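Local coordinates for protein cycloalternan-forming enzyme (Listeria monocytogenes serovar 1/2a, PDB 5F7U) that belongs to glycoside hydrolase family 31 and combines a parallel eight-stranded TIM barrel with beta-rich domains and a family 6 carbohydrate-binding module, at residues K200-M205 with T220-L225; E119-V124 with L136-T141; I802-T807 with N825-V830; A871-M876 with Y919-A924; Y493-S498 with M541-D546. The protein carries 1 engineered substitution. All coordinates share one frame; numbering follows the deposited sequence.

Contact 1. Residues K200-M205 with T220-L225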
# COMPACT_ATOMS: atom_id res chain seq x y z
N LYS A 200 23.15 -30.33 -11.65
CA LYS A 200 23.10 -31.37 -10.63
C LYS A 200 24.31 -31.44 -9.71
O LYS A 200 24.18 -31.86 -8.57
CB LYS A 200 22.88 -32.74 -11.26
CG LYS A 200 21.50 -32.91 -11.89
CD LYS A 200 21.35 -34.34 -12.34
CE LYS A 200 19.97 -34.59 -12.91
NZ LYS A 200 19.88 -36.02 -13.33
N SER A 201 25.48 -31.04 -10.19
CA SER A 201 26.70 -31.22 -9.42
C SER A 201 27.66 -30.04 -9.62
O SER A 201 28.40 -30.02 -10.61
CB SER A 201 27.37 -32.55 -9.78
OG SER A 201 28.54 -32.76 -9.00
N PRO A 202 27.67 -29.06 -8.71
CA PRO A 202 26.77 -28.99 -7.56
C PRO A 202 25.37 -28.51 -7.95
O PRO A 202 25.19 -27.90 -9.02
CB PRO A 202 27.45 -27.97 -6.64
CG PRO A 202 28.21 -27.10 -7.57
CD PRO A 202 28.71 -28.01 -8.66
N TYR A 203 24.38 -28.83 -7.10
CA TYR A 203 23.01 -28.37 -7.30
C TYR A 203 22.99 -26.85 -7.44
O TYR A 203 23.56 -26.16 -6.62
CB TYR A 203 22.10 -28.82 -6.15
CG TYR A 203 20.86 -27.96 -6.05
CD1 TYR A 203 19.80 -28.12 -6.96
CD2 TYR A 203 20.77 -26.93 -5.09
CE1 TYR A 203 18.68 -27.30 -6.90
CE2 TYR A 203 19.64 -26.10 -5.03
CZ TYR A 203 18.61 -26.29 -5.94
OH TYR A 203 17.50 -25.47 -5.91
N ARG A 204 22.34 -26.35 -8.49
CA ARG A 204 22.12 -24.91 -8.65
C ARG A 204 20.96 -24.69 -9.60
O ARG A 204 20.97 -25.21 -10.74
CB ARG A 204 23.38 -24.21 -9.19
CG ARG A 204 23.24 -22.70 -9.24
CD ARG A 204 24.53 -22.02 -9.70
NE ARG A 204 24.20 -20.61 -9.91
CZ ARG A 204 23.91 -20.07 -11.09
NH1 ARG A 204 23.98 -20.80 -12.21
NH2 ARG A 204 23.59 -18.78 -11.14
N MET A 205 19.98 -23.91 -9.14
CA MET A 205 18.78 -23.61 -9.92
C MET A 205 18.85 -22.22 -10.57
O MET A 205 19.22 -21.25 -9.91
CB MET A 205 17.55 -23.65 -9.01
CG MET A 205 16.24 -23.37 -9.74
SD MET A 205 14.82 -23.30 -8.64
CE MET A 205 14.68 -25.01 -8.13
N THR A 220 26.26 -18.50 -7.38
CA THR A 220 27.05 -19.24 -8.37
C THR A 220 27.97 -20.28 -7.77
O THR A 220 28.35 -21.23 -8.45
CB THR A 220 27.89 -18.31 -9.29
OG1 THR A 220 28.38 -19.06 -10.42
CG2 THR A 220 29.09 -17.69 -8.54
N THR A 221 28.33 -20.10 -6.50
CA THR A 221 29.24 -21.03 -5.84
C THR A 221 28.44 -22.22 -5.35
O THR A 221 29.01 -23.20 -4.84
CB THR A 221 29.99 -20.36 -4.66
OG1 THR A 221 29.05 -19.78 -3.76
CG2 THR A 221 30.97 -19.29 -5.16
N ALA A 222 27.12 -22.14 -5.52
CA ALA A 222 26.15 -23.16 -5.12
C ALA A 222 26.32 -23.44 -3.61
O ALA A 222 26.76 -22.53 -2.89
CB ALA A 222 26.27 -24.41 -5.99
N ASN A 223 26.00 -24.65 -3.13
CA ASN A 223 25.75 -24.85 -1.68
C ASN A 223 24.97 -23.66 -1.09
O ASN A 223 25.27 -23.12 -0.01
CB ASN A 223 27.06 -25.11 -0.93
CG ASN A 223 27.83 -26.28 -1.50
OD1 ASN A 223 27.27 -27.35 -1.74
ND2 ASN A 223 29.12 -26.07 -1.74
N SER A 224 23.99 -23.21 -1.86
CA SER A 224 23.29 -21.99 -1.51
C SER A 224 22.17 -22.33 -0.51
O SER A 224 21.84 -21.52 0.37
CB SER A 224 22.75 -21.34 -2.79
OG SER A 224 21.75 -22.15 -3.40
N LEU A 225 21.63 -23.54 -0.62
CA LEU A 225 20.42 -23.91 0.08
C LEU A 225 20.74 -24.79 1.27
O LEU A 225 21.33 -25.86 1.12
CB LEU A 225 19.50 -24.66 -0.91
CG LEU A 225 18.16 -25.24 -0.48
CD1 LEU A 225 17.25 -24.17 0.12
CD2 LEU A 225 17.54 -25.89 -1.70
O HOH W 1 22.75 -23.74 -5.18
O HOH W 2 24.70 -26.92 -4.22
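Pro202, Tyr203 and Arg204 meet Ala222, Leu225 and Thr220 within a beta hairpin, strands 203-209 and 214-229, of the galactose mutarotase-like domain. No direct hydrogen bond joins the two segments here, although Met205 still bonds to Glu218 just before the second one. The polar link is made by water. Tyr203 O accepts a hydrogen bond from a water at 2.9 Å, and that water's other hydrogen goes to Ser224 OG, 2.6 Å from it. A serine suits this place because its hydroxyl can take the water's hydrogen while bonding onward to Asn240 OD1. A second water lies 2.8 Å from Tyr203 O and accepts the backbone N-H of Asn223, so two waters bridge Tyr203 O to the 220-225 segment.

Arg204 provides the charged part. With its chain extended from CG to NE, it runs out beside Thr220, NE coming 3.5 Å from Thr220 CA, while Thr220 OG1 lies over one face of the guanidinium. The charge itself is met by Glu206, and NE bonds to Glu218 O.

The apolar contacts are small. A cis peptide precedes Pro202, whose ring lies with CG 3.7 Å from Ala222 CB, and that methyl also comes 3.3 Å from Tyr203 O, a closeness suited to a short side chain. Tyr203, its hydroxyl bound to Glu218, turns the ring carbon CE2 to within 3.9 Å of Leu225 CD2.

Contact 2. Residues E119-V124 with L136-T141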
# COMPACT_ATOMS: atom_id res chain seq x y z
N GLU A 119 24.14 -27.14 7.34
CA GLU A 119 24.30 -28.20 6.35
C GLU A 119 23.65 -27.68 5.08
O GLU A 119 22.62 -26.99 5.15
CB GLU A 119 23.60 -29.47 6.80
CG GLU A 119 24.17 -30.07 8.08
CD GLU A 119 23.45 -31.32 8.55
OE1 GLU A 119 22.37 -31.68 8.01
OE2 GLU A 119 23.97 -31.95 9.48
N TYR A 120 24.26 -27.96 3.93
CA TYR A 120 23.75 -27.44 2.66
C TYR A 120 23.53 -28.57 1.69
O TYR A 120 24.10 -29.63 1.84
CB TYR A 120 24.72 -26.43 2.04
CG TYR A 120 25.00 -25.22 2.89
CD1 TYR A 120 24.19 -24.08 2.80
CD2 TYR A 120 26.10 -25.20 3.79
CE1 TYR A 120 24.44 -22.95 3.57
CE2 TYR A 120 26.35 -24.08 4.57
CZ TYR A 120 25.52 -22.96 4.45
OH TYR A 120 25.77 -21.84 5.22
N VAL A 121 22.68 -28.33 0.70
CA VAL A 121 22.52 -29.26 -0.42
C VAL A 121 23.85 -29.29 -1.17
O VAL A 121 24.43 -28.23 -1.46
CB VAL A 121 21.37 -28.82 -1.37
CG1 VAL A 121 21.36 -29.65 -2.63
CG2 VAL A 121 20.02 -28.93 -0.66
N GLN A 122 24.34 -30.50 -1.45
CA GLN A 122 25.51 -30.68 -2.30
C GLN A 122 25.06 -30.93 -3.75
O GLN A 122 24.98 -29.98 -4.53
CB GLN A 122 26.43 -31.79 -1.76
CG GLN A 122 27.63 -32.15 -2.65
CD GLN A 122 28.50 -30.96 -3.02
OE1 GLN A 122 28.83 -30.13 -2.16
NE2 GLN A 122 28.89 -30.87 -4.30
N ASP A 123 24.76 -32.19 -4.09
CA ASP A 123 24.38 -32.59 -5.44
C ASP A 123 22.96 -33.15 -5.54
O ASP A 123 22.43 -33.68 -4.56
CB ASP A 123 25.33 -33.69 -5.95
CG ASP A 123 26.77 -33.23 -6.05
OD1 ASP A 123 27.04 -32.03 -6.13
OD2 ASP A 123 27.67 -34.10 -6.06
N VAL A 124 22.38 -33.05 -6.73
CA VAL A 124 21.20 -33.85 -7.10
C VAL A 124 21.69 -35.23 -7.52
O VAL A 124 22.48 -35.34 -8.46
CB VAL A 124 20.40 -33.20 -8.26
CG1 VAL A 124 19.20 -34.06 -8.66
CG2 VAL A 124 19.95 -31.79 -7.87
N LEU A 136 13.66 -33.88 -6.21
CA LEU A 136 15.11 -33.94 -6.42
C LEU A 136 15.72 -34.57 -5.18
O LEU A 136 15.66 -33.99 -4.10
CB LEU A 136 15.68 -32.53 -6.66
CG LEU A 136 15.03 -31.66 -7.76
CD1 LEU A 136 15.73 -30.31 -7.85
CD2 LEU A 136 15.06 -32.34 -9.11
N ASN A 137 16.26 -35.77 -5.32
CA ASN A 137 16.96 -36.44 -4.23
C ASN A 137 18.36 -35.88 -4.16
O ASN A 137 19.07 -35.84 -5.18
CB ASN A 137 16.95 -37.95 -4.45
CG ASN A 137 15.57 -38.54 -4.28
OD1 ASN A 137 14.98 -38.45 -3.20
ND2 ASN A 137 15.06 -39.16 -5.32
N MET A 138 18.78 -35.47 -2.97
CA MET A 138 20.02 -34.72 -2.82
C MET A 138 20.98 -35.31 -1.80
O MET A 138 20.57 -36.03 -0.89
CB MET A 138 19.70 -33.28 -2.44
CG MET A 138 19.01 -32.52 -3.55
SD MET A 138 18.16 -31.06 -2.96
CE MET A 138 18.11 -30.13 -4.49
N THR A 139 22.27 -35.01 -1.99
CA THR A 139 23.27 -35.24 -0.94
C THR A 139 23.44 -33.94 -0.17
O THR A 139 23.01 -32.88 -0.62
CB THR A 139 24.63 -35.70 -1.48
OG1 THR A 139 25.02 -34.85 -2.56
CG2 THR A 139 24.53 -37.14 -1.95
N ALA A 140 24.05 -34.03 1.01
CA ALA A 140 24.29 -32.88 1.87
C ALA A 140 25.79 -32.69 2.07
O ALA A 140 26.58 -33.64 1.99
CB ALA A 140 23.59 -33.07 3.21
N THR A 141 26.19 -31.45 2.34
CA THR A 141 27.60 -31.12 2.53
C THR A 141 28.18 -31.65 3.85
O THR A 141 29.39 -31.83 3.96
CB THR A 141 27.83 -29.61 2.50
OG1 THR A 141 27.02 -28.99 3.51
CG2 THR A 141 27.51 -29.02 1.15
O HOH W 3 27.32 -35.75 -3.57
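Gln122 N gives its hydrogen to Thr139 O over 2.8 Å in an almost straight bond (172° at the hydrogen), though it stands well above the carbonyl plane. On one side of it Thr141 N reaches Tyr120 O at 2.8 Å, and on the other Thr139 N reaches Asp123 O at 2.9 Å, both in the plane of their carbonyls. Between Val121, paired with Ala140, and Val124, paired with Met138, the register slips by one residue: a beta bulge in the antiparallel hairpin of strands 106-129 and 134-140.

Two threonine hydroxyls supply acceptors that the backbone does not. Asp123 N donates to Thr139 OG1 at 3.1 Å, and Tyr120 N to Thr141 OG1 at 3.0 Å. Each OG1 sits between its own backbone N and carbonyl carbon (chi1 48° for Thr139), which turns it onto the neighbouring strand. Thr139 OG1 also shares a water with Asp123 OD2, while Gln122, bent at chi2, lays NE2 2.8 Å from Asp123 OD1, above the carboxylate plane.

Farther out, Val124 and Met138 share a face of the sheet. In one of its two modelled conformers Met138 places SD 3.5 Å from Val121 CG1, and Tyr203 packs on Val121, Val124 and Met138. Pro202 touches Gln122 and Asp123.

Each threonine thus offers its oxygen to an amide of the other strand, Thr139 from within its strand and Thr141 just past its end; at the bulge the amide of Asp123 still has an acceptor, a side-chain oxygen in place of a backbone carbonyl.

Contact 3. Residues I802-T807 with N825-V830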
# COMPACT_ATOMS: atom_id res chain seq x y z
N ILE A 802 -12.17 7.59 -18.12
CA ILE A 802 -12.28 7.84 -16.67
C ILE A 802 -13.72 8.20 -16.29
O ILE A 802 -14.17 9.29 -16.63
CB ILE A 802 -11.30 8.96 -16.23
CG1 ILE A 802 -9.85 8.56 -16.57
CG2 ILE A 802 -11.45 9.27 -14.73
CD1 ILE A 802 -8.90 9.75 -16.66
N PRO A 803 -14.43 7.30 -15.58
CA PRO A 803 -15.80 7.63 -15.14
C PRO A 803 -15.79 8.63 -14.01
O PRO A 803 -14.93 8.56 -13.11
CB PRO A 803 -16.36 6.30 -14.66
CG PRO A 803 -15.16 5.52 -14.24
CD PRO A 803 -14.00 5.97 -15.11
N MET A 804 -16.74 9.57 -14.05
CA MET A 804 -16.79 10.66 -13.09
C MET A 804 -18.23 10.97 -12.72
O MET A 804 -19.16 10.72 -13.49
CB MET A 804 -16.11 11.91 -13.64
CG MET A 804 -14.67 11.73 -14.11
SD MET A 804 -13.99 13.27 -14.72
CE MET A 804 -15.03 13.64 -16.12
N ASN A 805 -18.41 11.51 -11.52
CA ASN A 805 -19.71 11.98 -11.07
C ASN A 805 -19.60 13.50 -10.95
O ASN A 805 -18.94 13.99 -10.04
CB ASN A 805 -20.06 11.34 -9.72
CG ASN A 805 -21.45 11.71 -9.25
OD1 ASN A 805 -22.30 12.08 -10.06
ND2 ASN A 805 -21.69 11.63 -7.95
N MET A 806 -20.24 14.22 -11.88
CA MET A 806 -20.09 15.68 -12.01
C MET A 806 -21.37 16.43 -11.70
O MET A 806 -22.47 15.88 -11.82
CB MET A 806 -19.63 16.05 -13.43
CG MET A 806 -18.36 15.37 -13.90
SD MET A 806 -16.89 15.82 -12.95
CE MET A 806 -16.06 16.90 -14.10
N THR A 807 -21.23 17.70 -11.32
CA THR A 807 -22.39 18.61 -11.19
C THR A 807 -22.73 19.14 -12.59
O THR A 807 -22.02 18.86 -13.56
CB THR A 807 -22.08 19.82 -10.30
OG1 THR A 807 -21.12 20.66 -10.97
CG2 THR A 807 -21.54 19.38 -8.94
N ASN A 825 -24.39 13.90 -12.55
CA ASN A 825 -24.15 13.67 -13.98
C ASN A 825 -23.04 12.64 -14.19
O ASN A 825 -21.85 12.94 -14.00
CB ASN A 825 -23.77 14.96 -14.71
CG ASN A 825 -24.86 16.02 -14.64
OD1 ASN A 825 -26.05 15.71 -14.76
ND2 ASN A 825 -24.47 17.27 -14.47
N LEU A 826 -23.43 11.42 -14.54
CA LEU A 826 -22.41 10.38 -14.81
C LEU A 826 -21.71 10.76 -16.10
O LEU A 826 -22.37 10.98 -17.13
CB LEU A 826 -23.05 9.01 -14.90
CG LEU A 826 -22.19 7.80 -15.27
CD1 LEU A 826 -21.14 7.53 -14.21
CD2 LEU A 826 -23.12 6.61 -15.43
N THR A 827 -20.38 10.82 -16.03
CA THR A 827 -19.54 11.44 -17.05
C THR A 827 -18.35 10.52 -17.33
O THR A 827 -17.87 9.87 -16.41
CB THR A 827 -19.06 12.83 -16.60
OG1 THR A 827 -20.20 13.67 -16.34
CG2 THR A 827 -18.19 13.53 -17.66
N PHE A 828 -17.91 10.44 -18.59
CA PHE A 828 -16.70 9.69 -18.91
C PHE A 828 -15.73 10.62 -19.62
O PHE A 828 -16.03 11.08 -20.73
CB PHE A 828 -16.99 8.45 -19.77
CG PHE A 828 -17.84 7.43 -19.09
CD1 PHE A 828 -19.23 7.55 -19.12
CD2 PHE A 828 -17.26 6.36 -18.41
CE1 PHE A 828 -20.04 6.62 -18.46
CE2 PHE A 828 -18.07 5.41 -17.77
CZ PHE A 828 -19.45 5.56 -17.78
N ARG A 829 -14.60 10.87 -18.97
CA ARG A 829 -13.52 11.66 -19.55
C ARG A 829 -12.66 10.72 -20.39
O ARG A 829 -12.23 9.67 -19.92
CB ARG A 829 -12.70 12.29 -18.41
CG ARG A 829 -11.50 13.13 -18.82
CD ARG A 829 -11.87 14.45 -19.50
NE ARG A 829 -12.47 15.44 -18.60
CZ ARG A 829 -11.79 16.24 -17.79
NH1 ARG A 829 -12.45 17.15 -17.07
NH2 ARG A 829 -10.46 16.15 -17.69
N VAL A 830 -12.41 11.12 -21.65
CA VAL A 830 -11.78 10.26 -22.65
C VAL A 830 -10.62 10.99 -23.29
O VAL A 830 -10.79 12.12 -23.77
CB VAL A 830 -12.80 9.83 -23.75
CG1 VAL A 830 -12.13 9.00 -24.84
CG2 VAL A 830 -13.95 9.02 -23.12
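Asn825 O is gripped twice: Met806 N donates to it across the strands at 3.0 Å, and Thr827 OG1 bonds to it at 3.0 Å from the opposite face of its carbonyl plane. Asn825 N returns a bond to Met806 O, and matching pairs follow at Met804 with Thr827 and Ile802 with Arg829, making a regular antiparallel arrangement. Pro803 falls at a non-hydrogen-bonded position opposite Phe828, where its missing N-H costs nothing toward this partner; its CB rests 3.7 Å from Phe828 CE2. On the other face Met804, bent at chi3 (-63°), curls its methyl CE to 3.5 Å from both Thr827 CG2 and Arg829 CB, flexible thioether against aliphatic carbon. Asn825 ND2 makes a weak bond to Thr807 O and a sounder one to Asp808 OD1. Asn805 OD1 accepts from Asp824 N, and its side chain lies about 3 Å from a magnesium ion, probably the one bound by Tyr823 and Asp824.

Strand 801-806 is an outermost strand of a five-stranded mixed sheet, and 825-830 passes the sheet on to 874-879, where Gln877 OE1 receives Arg829 NE. Pro703 and Tyr704 of helix 702-715 and Phe840 of strand 835-842 close over Pro803.

Contact 4. Residues A871-M876 with Y919-A924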
# COMPACT_ATOMS: atom_id res chain seq x y z
N ALA A 871 -28.16 2.76 -17.21
CA ALA A 871 -29.35 3.09 -16.44
C ALA A 871 -29.51 4.59 -16.25
O ALA A 871 -30.54 5.06 -15.79
CB ALA A 871 -29.31 2.38 -15.09
N ASP A 872 -28.47 5.34 -16.62
CA ASP A 872 -28.43 6.79 -16.43
C ASP A 872 -28.10 7.48 -17.73
O ASP A 872 -27.44 6.90 -18.59
CB ASP A 872 -27.33 7.16 -15.42
CG ASP A 872 -27.53 6.55 -14.06
OD1 ASP A 872 -28.28 7.14 -13.25
OD2 ASP A 872 -26.93 5.50 -13.76
N GLU A 873 -28.54 8.73 -17.84
CA GLU A 873 -27.98 9.69 -18.81
C GLU A 873 -26.46 9.70 -18.65
O GLU A 873 -25.94 9.58 -17.54
CB GLU A 873 -28.57 11.06 -18.50
CG GLU A 873 -28.03 12.27 -19.26
CD GLU A 873 -28.80 13.52 -18.87
OE1 GLU A 873 -29.95 13.68 -19.34
OE2 GLU A 873 -28.28 14.34 -18.09
N THR A 874 -25.74 9.80 -19.76
CA THR A 874 -24.29 9.82 -19.72
C THR A 874 -23.77 11.04 -20.46
O THR A 874 -24.34 11.44 -21.46
CB THR A 874 -23.65 8.55 -20.31
OG1 THR A 874 -24.20 8.31 -21.61
CG2 THR A 874 -23.92 7.32 -19.45
N THR A 875 -22.66 11.60 -19.98
CA THR A 875 -21.98 12.68 -20.67
C THR A 875 -20.54 12.24 -20.96
O THR A 875 -19.80 11.92 -20.03
CB THR A 875 -21.96 13.99 -19.85
OG1 THR A 875 -23.30 14.40 -19.54
CG2 THR A 875 -21.24 15.11 -20.60
N MET A 876 -20.16 12.21 -22.22
CA MET A 876 -18.75 12.03 -22.56
C MET A 876 -18.06 13.39 -22.51
O MET A 876 -18.63 14.39 -22.98
CB MET A 876 -18.57 11.45 -23.98
CG MET A 876 -19.33 10.17 -24.30
SD MET A 876 -19.00 8.77 -23.20
CE MET A 876 -17.25 8.51 -23.46
N TYR A 919 -18.24 17.76 -25.01
CA TYR A 919 -19.24 17.09 -24.17
C TYR A 919 -20.28 16.46 -25.08
O TYR A 919 -20.74 17.13 -26.01
CB TYR A 919 -19.97 18.08 -23.25
CG TYR A 919 -19.17 18.84 -22.20
CD1 TYR A 919 -17.78 18.99 -22.27
CD2 TYR A 919 -19.84 19.49 -21.16
CE1 TYR A 919 -17.08 19.72 -21.32
CE2 TYR A 919 -19.15 20.24 -20.22
CZ TYR A 919 -17.77 20.35 -20.30
OH TYR A 919 -17.09 21.08 -19.37
N VAL A 920 -20.64 15.20 -24.83
CA VAL A 920 -21.71 14.53 -25.59
C VAL A 920 -22.69 13.88 -24.60
O VAL A 920 -22.30 13.00 -23.83
CB VAL A 920 -21.17 13.46 -26.58
CG1 VAL A 920 -22.31 12.80 -27.36
CG2 VAL A 920 -20.17 14.06 -27.56
N LYS A 921 -23.94 14.33 -24.62
CA LYS A 921 -24.98 13.75 -23.78
C LYS A 921 -25.77 12.70 -24.54
O LYS A 921 -26.32 13.00 -25.61
CB LYS A 921 -25.92 14.84 -23.25
CG LYS A 921 -26.98 14.33 -22.28
CD LYS A 921 -27.83 15.49 -21.78
CE LYS A 921 -27.12 16.32 -20.71
NZ LYS A 921 -28.06 17.30 -20.08
N ALA A 922 -25.81 11.49 -23.99
CA ALA A 922 -26.64 10.40 -24.51
C ALA A 922 -27.70 10.07 -23.47
O ALA A 922 -27.41 10.03 -22.28
CB ALA A 922 -25.80 9.16 -24.80
N ALA A 923 -28.93 9.86 -23.92
CA ALA A 923 -30.02 9.48 -23.04
C ALA A 923 -29.80 8.06 -22.48
O ALA A 923 -29.08 7.27 -23.08
CB ALA A 923 -31.35 9.56 -23.79
N ALA A 924 -30.41 7.76 -21.34
CA ALA A 924 -30.42 6.39 -20.82
C ALA A 924 -31.21 5.50 -21.77
O ALA A 924 -32.35 5.84 -22.12
CB ALA A 924 -31.02 6.34 -19.41
O HOH W 4 -26.69 6.98 -21.27
O HOH W 5 -30.74 16.15 -19.48
O HOH W 6 -22.59 9.89 -23.57
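Thr874 and Ala922 exchange two backbone hydrogen bonds, Thr874 N to Ala922 O at 3.0 Å and Ala922 N to Thr874 O at 2.9 Å, and Met876 and Val920 repeat the exchange. Between them Thr875 faces Lys921 in a non-hydrogen-bonded pair. Alpha hydrogens add to this: Tyr919 CA comes 3.0 Å from Met876 O.

The charged pair is Glu873 with Lys921. Lys921 bends at chi3 (-77°), bringing CE and NZ obliquely across the end of Glu873, and NZ stands 3.6 Å from Glu873 OE2 in a long salt bridge; a water joins NZ to Glu873 OE1. Lysine suits this place because its ammonium has several hydrogens to give: Phe902 O and Ala905 O take others, and Phe902 also makes a cation-pi contact with it.

Strands 874-879 and 917-922 are antiparallel neighbours in a five-stranded mixed sheet, with 825-830 on the far side of 874-879.

Waters also bridge the two strands. One gives a hydrogen to Val920 O and lies 3.0 Å from Thr874 OG1.

The side-chain packing between the strands is light. Ala922 sets its methyl CB beside the hydroxyl oxygen Thr874 OG1, at 3.7 Å. The apolar pair is Met876 CB with Val920 CB, and Ile931 of strand 929-934 packs against both residues. Past the strand end, the methyl of Ala924 rests 3.6 Å from Asp872 C.

Contact 5. Residues Y493-S498 with M541-D546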
# COMPACT_ATOMS: atom_id res chain seq x y z
N TYR A 493 -1.11 -16.04 29.27
CA TYR A 493 -0.09 -15.16 28.71
C TYR A 493 -0.50 -13.71 28.92
O TYR A 493 -1.62 -13.33 28.56
CB TYR A 493 0.15 -15.43 27.22
CG TYR A 493 0.94 -14.32 26.57
CD1 TYR A 493 2.32 -14.22 26.77
CD2 TYR A 493 0.31 -13.36 25.77
CE1 TYR A 493 3.05 -13.19 26.20
CE2 TYR A 493 1.04 -12.32 25.19
CZ TYR A 493 2.40 -12.25 25.41
OH TYR A 493 3.13 -11.23 24.84
N ARG A 494 0.41 -12.92 29.48
CA ARG A 494 0.21 -11.47 29.58
C ARG A 494 1.26 -10.71 28.77
O ARG A 494 2.41 -11.15 28.70
CB ARG A 494 0.25 -11.00 31.03
CG ARG A 494 -0.82 -11.64 31.90
CD ARG A 494 -0.58 -11.38 33.38
NE ARG A 494 -1.65 -11.99 34.17
CZ ARG A 494 -2.78 -11.38 34.52
NH1 ARG A 494 -3.00 -10.12 34.18
NH2 ARG A 494 -3.70 -12.04 35.22
N VAL A 495 0.85 -9.59 28.18
CA VAL A 495 1.76 -8.67 27.47
C VAL A 495 2.88 -8.22 28.44
O VAL A 495 2.58 -7.86 29.59
CB VAL A 495 0.98 -7.45 26.94
CG1 VAL A 495 1.90 -6.42 26.31
CG2 VAL A 495 -0.06 -7.89 25.91
N PRO A 496 4.16 -8.25 27.99
CA PRO A 496 5.26 -7.84 28.88
C PRO A 496 5.02 -6.47 29.51
O PRO A 496 4.49 -5.57 28.85
CB PRO A 496 6.46 -7.77 27.93
CG PRO A 496 6.14 -8.80 26.89
CD PRO A 496 4.66 -8.65 26.66
N ALA A 497 5.39 -6.34 30.79
CA ALA A 497 4.98 -5.21 31.64
C ALA A 497 5.29 -3.81 31.08
O ALA A 497 4.52 -2.87 31.28
CB ALA A 497 5.53 -5.39 33.05
N SER A 498 6.38 -3.69 30.32
CA SER A 498 6.84 -2.42 29.77
C SER A 498 6.12 -1.95 28.50
O SER A 498 6.29 -0.82 28.07
CB SER A 498 8.35 -2.49 29.52
OG SER A 498 8.64 -3.36 28.43
N MET A 541 1.70 -7.80 19.86
CA MET A 541 1.73 -7.97 21.29
C MET A 541 2.13 -9.37 21.75
O MET A 541 2.11 -9.66 22.93
CB MET A 541 0.35 -7.61 21.86
CG MET A 541 0.04 -6.14 21.74
SD MET A 541 -1.75 -5.89 21.75
CE MET A 541 -1.77 -4.11 21.97
N VAL A 542 2.51 -10.23 20.80
CA VAL A 542 2.93 -11.60 21.13
C VAL A 542 4.45 -11.66 21.31
O VAL A 542 5.21 -11.56 20.34
CB VAL A 542 2.49 -12.63 20.06
CG1 VAL A 542 3.08 -14.01 20.34
CG2 VAL A 542 0.97 -12.72 19.99
N TRP A 543 4.87 -11.85 22.56
CA TRP A 543 6.27 -12.11 22.88
C TRP A 543 6.38 -13.47 23.57
O TRP A 543 5.38 -14.07 23.98
CB TRP A 543 6.80 -11.01 23.80
CG TRP A 543 7.25 -9.74 23.09
CD1 TRP A 543 8.47 -9.52 22.52
CD2 TRP A 543 6.50 -8.54 22.92
NE1 TRP A 543 8.53 -8.25 22.00
CE2 TRP A 543 7.34 -7.62 22.23
CE3 TRP A 543 5.20 -8.14 23.27
CZ2 TRP A 543 6.93 -6.33 21.89
CZ3 TRP A 543 4.79 -6.87 22.95
CH2 TRP A 543 5.65 -5.97 22.26
N GLY A 544 7.63 -13.92 23.73
CA GLY A 544 7.94 -15.10 24.55
C GLY A 544 7.94 -16.33 23.67
O GLY A 544 6.99 -16.59 22.94
N ARG A 545 9.01 -17.11 23.74
CA ARG A 545 9.10 -18.33 22.93
C ARG A 545 8.13 -19.42 23.35
O ARG A 545 7.65 -20.19 22.52
CB ARG A 545 10.49 -18.88 23.01
CG ARG A 545 11.43 -18.04 22.23
CD ARG A 545 12.31 -18.98 21.46
NE ARG A 545 13.33 -18.20 20.82
CZ ARG A 545 14.43 -18.72 20.30
NH1 ARG A 545 14.66 -20.03 20.38
NH2 ARG A 545 15.33 -17.91 19.75
N ASP A 546 7.85 -19.49 24.63
CA ASP A 546 7.04 -20.58 25.15
C ASP A 546 5.54 -20.25 25.17
O ASP A 546 4.71 -21.10 25.55
CB ASP A 546 7.56 -20.97 26.54
CG ASP A 546 8.94 -21.61 26.47
OD1 ASP A 546 9.01 -22.78 26.03
OD2 ASP A 546 9.95 -20.97 26.85
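Tyr493 reaches from one loop of the family 31 TIM barrel into another, the loop that follows barrel strand 534-536, and meets Met541 and Trp543 there. CB points toward the second loop, and with CG anti to the backbone N (chi1 166°) the ring carries straight across. Along one side of the ring CD1 and then CE1 approach Trp543 O, CE1 to 3.3 Å, while on the other side CE2 passes 3.7 Å from Met541 O. Val495 N lies over one face, toward the rim. At the tip the hydroxyl is used in both directions: OH donates to Met541 O at 2.7 Å, in the plane of that carbonyl, and accepts from Trp543 N at 2.9 Å with 163° at the hydrogen. A tyrosine suits this place, since a long, flat side chain spans the distance and its one oxygen can both give and take a hydrogen. Two backbone polar groups of a loop without regular structure are satisfied in this way inside a buried contact.

Apolar residues pack beside the bonds. Val495 CG2 lies 4.1 Å from Met541 CB, and Leu506 of strand 505-506 touches both Tyr493 and Met541. The side chain of Met541 is about 7 Å from a bound alpha-D-glucopyranose. Trp543 has its own polar partner, NE1 bonding to Asp16 OD1, and its ring is met by Arg559 in a cation-pi contact. Pro496 crosses the indole at roughly a right angle, setting its CD 3.5 Å from Trp543 CE3.

Along the chain the order is contact 2, contact 1, contact 5, contact 3, contact 4. Contacts 1 and 2 lie with centres 9 Å apart and share neighbouring strands, 106-129 and 214-229, joined by probable backbone bonds such as Leu225 O to Val121 N. Contacts 3 and 4 form a second pair, 10 Å between centres, side by side in the five-stranded sheet where strand 825-830 meets 874-879. These pairs lie on opposite sides of the chain's centre, 57 to 67 Å apart. Contact 5 touches neither, its centre being about 39 Å from contact 2 and 53 Å from contact 3. Two contacts thus lie in the N-terminal beta part, two in a C-terminal sheet, and one among barrel loops.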